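Local coordinates for nucleotidyl transferase AbiEii/AbiGii toxin family protein (Mycobacterium tuberculosis, PDB 6Y56) that probably acts as a toxin of a toxin-antitoxin system, a nucleotidyltransferase thought to block growth by inactivating tRNA acceptor stems, at residues V98-L110 against R121-L133. Sequence-based numbering, arbitrary orientation.
Sequences VQSTRGDGRHWQL and RIVASVEFARRPL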
# COMPACT_ATOMS: atom_id res chain seq x y z
N VAL A 98 -2.12 17.52 7.59
CA VAL A 98 -2.96 16.80 6.64
C VAL A 98 -4.09 17.71 6.20
O VAL A 98 -4.68 18.43 7.01
CB VAL A 98 -3.48 15.45 7.17
CG1 VAL A 98 -2.37 14.39 7.12
CG2 VAL A 98 -4.05 15.60 8.58
N GLN A 99 -4.38 17.68 4.90
CA GLN A 99 -5.48 18.44 4.31
C GLN A 99 -6.39 17.47 3.58
O GLN A 99 -5.91 16.63 2.80
CB GLN A 99 -4.94 19.47 3.32
CG GLN A 99 -6.03 20.35 2.75
CD GLN A 99 -5.49 21.51 1.94
OE1 GLN A 99 -6.01 22.62 2.01
NE2 GLN A 99 -4.43 21.26 1.17
N SER A 100 -7.68 17.57 3.83
CA SER A 100 -8.63 16.66 3.20
C SER A 100 -8.69 16.91 1.70
O SER A 100 -8.70 18.06 1.25
CB SER A 100 -10.02 16.88 3.81
OG SER A 100 -10.94 15.93 3.32
N THR A 101 -8.70 15.83 0.92
CA THR A 101 -8.87 15.95 -0.51
C THR A 101 -10.29 15.62 -0.97
O THR A 101 -10.61 15.89 -2.13
CB THR A 101 -7.89 15.03 -1.26
OG1 THR A 101 -8.17 13.67 -0.93
CG2 THR A 101 -6.46 15.37 -0.90
N ARG A 102 -11.12 15.06 -0.10
CA ARG A 102 -12.49 14.75 -0.50
C ARG A 102 -13.37 14.72 0.74
O ARG A 102 -12.89 14.61 1.87
CB ARG A 102 -12.58 13.45 -1.30
CG ARG A 102 -11.97 12.25 -0.63
CD ARG A 102 -12.11 10.98 -1.47
NE ARG A 102 -12.15 9.79 -0.61
CZ ARG A 102 -11.31 8.76 -0.69
NH1 ARG A 102 -10.35 8.74 -1.61
NH2 ARG A 102 -11.44 7.74 0.14
N GLY A 103 -14.67 14.81 0.51
CA GLY A 103 -15.61 15.03 1.59
C GLY A 103 -15.84 13.84 2.50
O GLY A 103 -16.48 14.02 3.54
N ASP A 104 -15.33 12.66 2.17
CA ASP A 104 -15.60 11.50 3.01
C ASP A 104 -14.69 11.41 4.23
O ASP A 104 -14.88 10.52 5.06
CB ASP A 104 -15.61 10.19 2.21
CG ASP A 104 -14.23 9.79 1.68
OD1 ASP A 104 -13.23 10.48 1.95
OD2 ASP A 104 -14.16 8.75 1.00
N GLY A 105 -13.73 12.31 4.38
CA GLY A 105 -12.86 12.28 5.54
C GLY A 105 -11.80 11.21 5.54
O GLY A 105 -11.09 11.05 6.54
N ARG A 106 -11.65 10.48 4.43
CA ARG A 106 -10.80 9.30 4.37
C ARG A 106 -9.62 9.44 3.42
O ARG A 106 -8.84 8.50 3.29
CB ARG A 106 -11.63 8.07 4.02
CG ARG A 106 -12.45 7.59 5.22
CD ARG A 106 -13.43 6.49 4.88
NE ARG A 106 -13.99 5.97 6.12
CZ ARG A 106 -13.43 4.99 6.84
NH1 ARG A 106 -12.32 4.39 6.42
NH2 ARG A 106 -14.01 4.61 7.97
N HIS A 107 -9.44 10.59 2.78
CA HIS A 107 -8.29 10.80 1.91
C HIS A 107 -7.69 12.17 2.18
O HIS A 107 -8.41 13.18 2.20
CB HIS A 107 -8.60 10.65 0.42
CG HIS A 107 -7.36 10.63 -0.43
ND1 HIS A 107 -6.76 11.79 -0.87
CD2 HIS A 107 -6.58 9.61 -0.86
CE1 HIS A 107 -5.68 11.48 -1.57
NE2 HIS A 107 -5.55 10.17 -1.58
N TRP A 108 -6.38 12.21 2.37
CA TRP A 108 -5.71 13.39 2.88
C TRP A 108 -4.41 13.59 2.13
O TRP A 108 -3.73 12.62 1.79
CB TRP A 108 -5.41 13.26 4.38
CG TRP A 108 -6.65 13.04 5.17
CD1 TRP A 108 -7.36 11.87 5.28
CD2 TRP A 108 -7.38 14.02 5.92
NE1 TRP A 108 -8.48 12.06 6.07
CE2 TRP A 108 -8.51 13.37 6.47
CE3 TRP A 108 -7.18 15.37 6.20
CZ2 TRP A 108 -9.42 14.04 7.27
CZ3 TRP A 108 -8.08 16.03 6.99
CH2 TRP A 108 -9.20 15.37 7.52
N GLN A 109 -4.06 14.84 1.88
CA GLN A 109 -2.72 15.17 1.44
C GLN A 109 -1.86 15.39 2.68
O GLN A 109 -2.25 16.14 3.58
CB GLN A 109 -2.73 16.43 0.58
CG GLN A 109 -1.32 16.85 0.18
CD GLN A 109 -1.28 17.83 -0.96
OE1 GLN A 109 -2.29 18.46 -1.32
NE2 GLN A 109 -0.09 17.99 -1.54
N LEU A 110 -0.69 14.75 2.71
CA LEU A 110 0.24 14.87 3.82
C LEU A 110 1.35 15.85 3.46
O LEU A 110 1.95 15.75 2.39
CB LEU A 110 0.85 13.51 4.14
CG LEU A 110 1.90 13.49 5.26
CD1 LEU A 110 1.26 13.75 6.59
CD2 LEU A 110 2.59 12.14 5.25
N ARG A 121 9.29 18.35 -1.58
CA ARG A 121 8.31 18.82 -2.56
C ARG A 121 7.67 17.68 -3.33
O ARG A 121 7.45 17.77 -4.54
CB ARG A 121 8.95 19.84 -3.49
CG ARG A 121 9.56 21.02 -2.76
CD ARG A 121 10.87 21.50 -3.41
NE ARG A 121 11.73 20.40 -3.86
CZ ARG A 121 12.88 20.08 -3.29
NH1 ARG A 121 13.32 20.75 -2.23
NH2 ARG A 121 13.60 19.07 -3.77
N ILE A 122 7.38 16.58 -2.65
CA ILE A 122 6.85 15.38 -3.27
C ILE A 122 5.43 15.16 -2.78
O ILE A 122 5.09 15.47 -1.63
CB ILE A 122 7.76 14.17 -2.96
CG1 ILE A 122 7.31 12.92 -3.70
CG2 ILE A 122 7.86 13.94 -1.46
CD1 ILE A 122 8.33 11.79 -3.64
N VAL A 123 4.58 14.65 -3.67
CA VAL A 123 3.18 14.40 -3.33
C VAL A 123 3.11 13.22 -2.38
O VAL A 123 3.65 12.13 -2.66
CB VAL A 123 2.38 14.12 -4.61
CG1 VAL A 123 1.11 13.33 -4.30
CG2 VAL A 123 2.08 15.43 -5.34
N ALA A 124 2.43 13.42 -1.25
CA ALA A 124 2.25 12.38 -0.24
C ALA A 124 0.82 12.42 0.26
O ALA A 124 0.18 13.47 0.30
CB ALA A 124 3.22 12.57 0.92
N SER A 125 0.32 11.26 0.66
CA SER A 125 -1.07 11.15 1.03
C SER A 125 -1.25 10.16 2.16
O SER A 125 -0.36 9.36 2.47
CB SER A 125 -1.92 10.73 -0.16
OG SER A 125 -1.41 9.54 -0.72
N VAL A 126 -2.42 10.22 2.78
CA VAL A 126 -2.87 9.24 3.76
C VAL A 126 -4.29 8.86 3.36
O VAL A 126 -5.12 9.73 3.09
CB VAL A 126 -2.85 9.81 5.18
CG1 VAL A 126 -3.17 8.73 6.19
CG2 VAL A 126 -1.50 10.45 5.49
N GLU A 127 -4.57 7.56 3.33
CA GLU A 127 -5.90 7.09 2.94
C GLU A 127 -6.35 6.00 3.89
O GLU A 127 -5.53 5.18 4.33
CB GLU A 127 -5.90 6.54 1.51
CG GLU A 127 -7.28 6.34 0.93
CD GLU A 127 -7.25 5.77 -0.47
OE1 GLU A 127 -8.33 5.43 -0.99
OE2 GLU A 127 -6.14 5.68 -1.04
N PHE A 128 -7.65 5.96 4.16
CA PHE A 128 -8.23 5.04 5.13
C PHE A 128 -9.35 4.27 4.45
O PHE A 128 -10.41 4.85 4.16
CB PHE A 128 -8.81 5.80 6.31
CG PHE A 128 -7.80 6.57 7.08
CD1 PHE A 128 -7.48 7.87 6.73
CD2 PHE A 128 -7.20 6.02 8.20
CE1 PHE A 128 -6.57 8.60 7.44
CE2 PHE A 128 -6.28 6.75 8.92
CZ PHE A 128 -5.96 8.04 8.54
N ALA A 129 -9.14 2.98 4.22
CA ALA A 129 -10.15 2.14 3.59
C ALA A 129 -11.22 1.78 4.61
O ALA A 129 -10.94 1.54 5.78
CB ALA A 129 -9.50 0.85 3.08
N ARG A 130 -12.47 1.73 4.14
CA ARG A 130 -13.61 1.40 4.98
C ARG A 130 -13.89 -0.09 5.03
O ARG A 130 -14.36 -0.59 6.06
CB ARG A 130 -14.86 2.10 4.45
CG ARG A 130 -16.05 2.03 5.37
CD ARG A 130 -17.30 2.60 4.72
NE ARG A 130 -17.08 3.93 4.16
CZ ARG A 130 -17.15 5.05 4.87
NH1 ARG A 130 -17.43 5.01 6.16
NH2 ARG A 130 -16.94 6.22 4.27
N ARG A 131 -13.64 -0.81 3.93
CA ARG A 131 -14.01 -2.22 3.87
C ARG A 131 -13.08 -3.03 4.77
O ARG A 131 -11.87 -2.87 4.68
CB ARG A 131 -13.93 -2.74 2.44
CG ARG A 131 -14.64 -4.08 2.23
CD ARG A 131 -14.46 -4.63 0.83
NE ARG A 131 -14.53 -3.58 -0.18
CZ ARG A 131 -14.05 -3.69 -1.42
NH1 ARG A 131 -13.46 -4.81 -1.83
NH2 ARG A 131 -14.15 -2.65 -2.24
N PRO A 132 -13.61 -3.88 5.64
CA PRO A 132 -12.73 -4.67 6.50
C PRO A 132 -11.81 -5.58 5.69
O PRO A 132 -12.17 -6.10 4.64
CB PRO A 132 -13.72 -5.50 7.34
CG PRO A 132 -15.00 -4.72 7.30
CD PRO A 132 -15.04 -4.08 5.95
N LEU A 133 -10.59 -5.75 6.21
CA LEU A 133 -9.68 -6.74 5.65
C LEU A 133 -10.23 -8.14 5.85
O LEU A 133 -10.98 -8.42 6.80
CB LEU A 133 -8.30 -6.65 6.29
CG LEU A 133 -7.55 -5.37 5.93
CD1 LEU A 133 -6.24 -5.29 6.68
CD2 LEU A 133 -7.29 -5.28 4.42
O HOH W 1 -16.59 8.37 5.59
O HOH W 2 -16.47 6.76 1.65
O HOH W 3 1.99 16.28 -0.36
O HOH W 4 4.87 15.54 1.13
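Trp-108 and Val-126 form the hydrogen-bonded pair at the middle of an antiparallel ladder, with Val-126 N to Trp-108 O at 2.9 Å and the reciprocal bond matching it. Leu-110 N to Ala-124 O and Phe-128 N to Arg-106 O continue the ladder in either direction. On the face of the sheet that carries Trp-108 and Val-126, Trp-108 CD1 lies 4.0 Å from Phe-128 CE1, at the edge of the Phe-128 ring, the two ring planes perpendicular (90°); both side chains rest on helix 76-86. On the face carrying His-107 and Glu-127, His-107 CD2 packs 3.8 Å from Glu-127 CG, and from the turn Arg-102 NH1 makes a long salt bridge to Glu-127 OE1 (3.9 Å). Just before strand 107-110, Arg-106 extends along the partner toward Arg-130, its CG beside the backbone N (chi1 -76°), and NH1 donates to Phe-128 O at 3.0 Å from above the carbonyl plane. Arg-106 NE lies over one face of the Arg-130 guanidinium, toward its rim, 3.5 Å from Arg-130 NH2; Asp-76 salt-bridges both arginines. The type I turn 102-105 sets up this end: Asp-104 OD1 accepts from Arg-106 N in an Asx turn, and Gly-105 O receives Trp-108 NE1. The shared carboxylate of Asp-76 probably offsets the like charges, letting two arginines pack together at the start of helix 76-86, beside the central sheet of the nucleotidyltransferase fold.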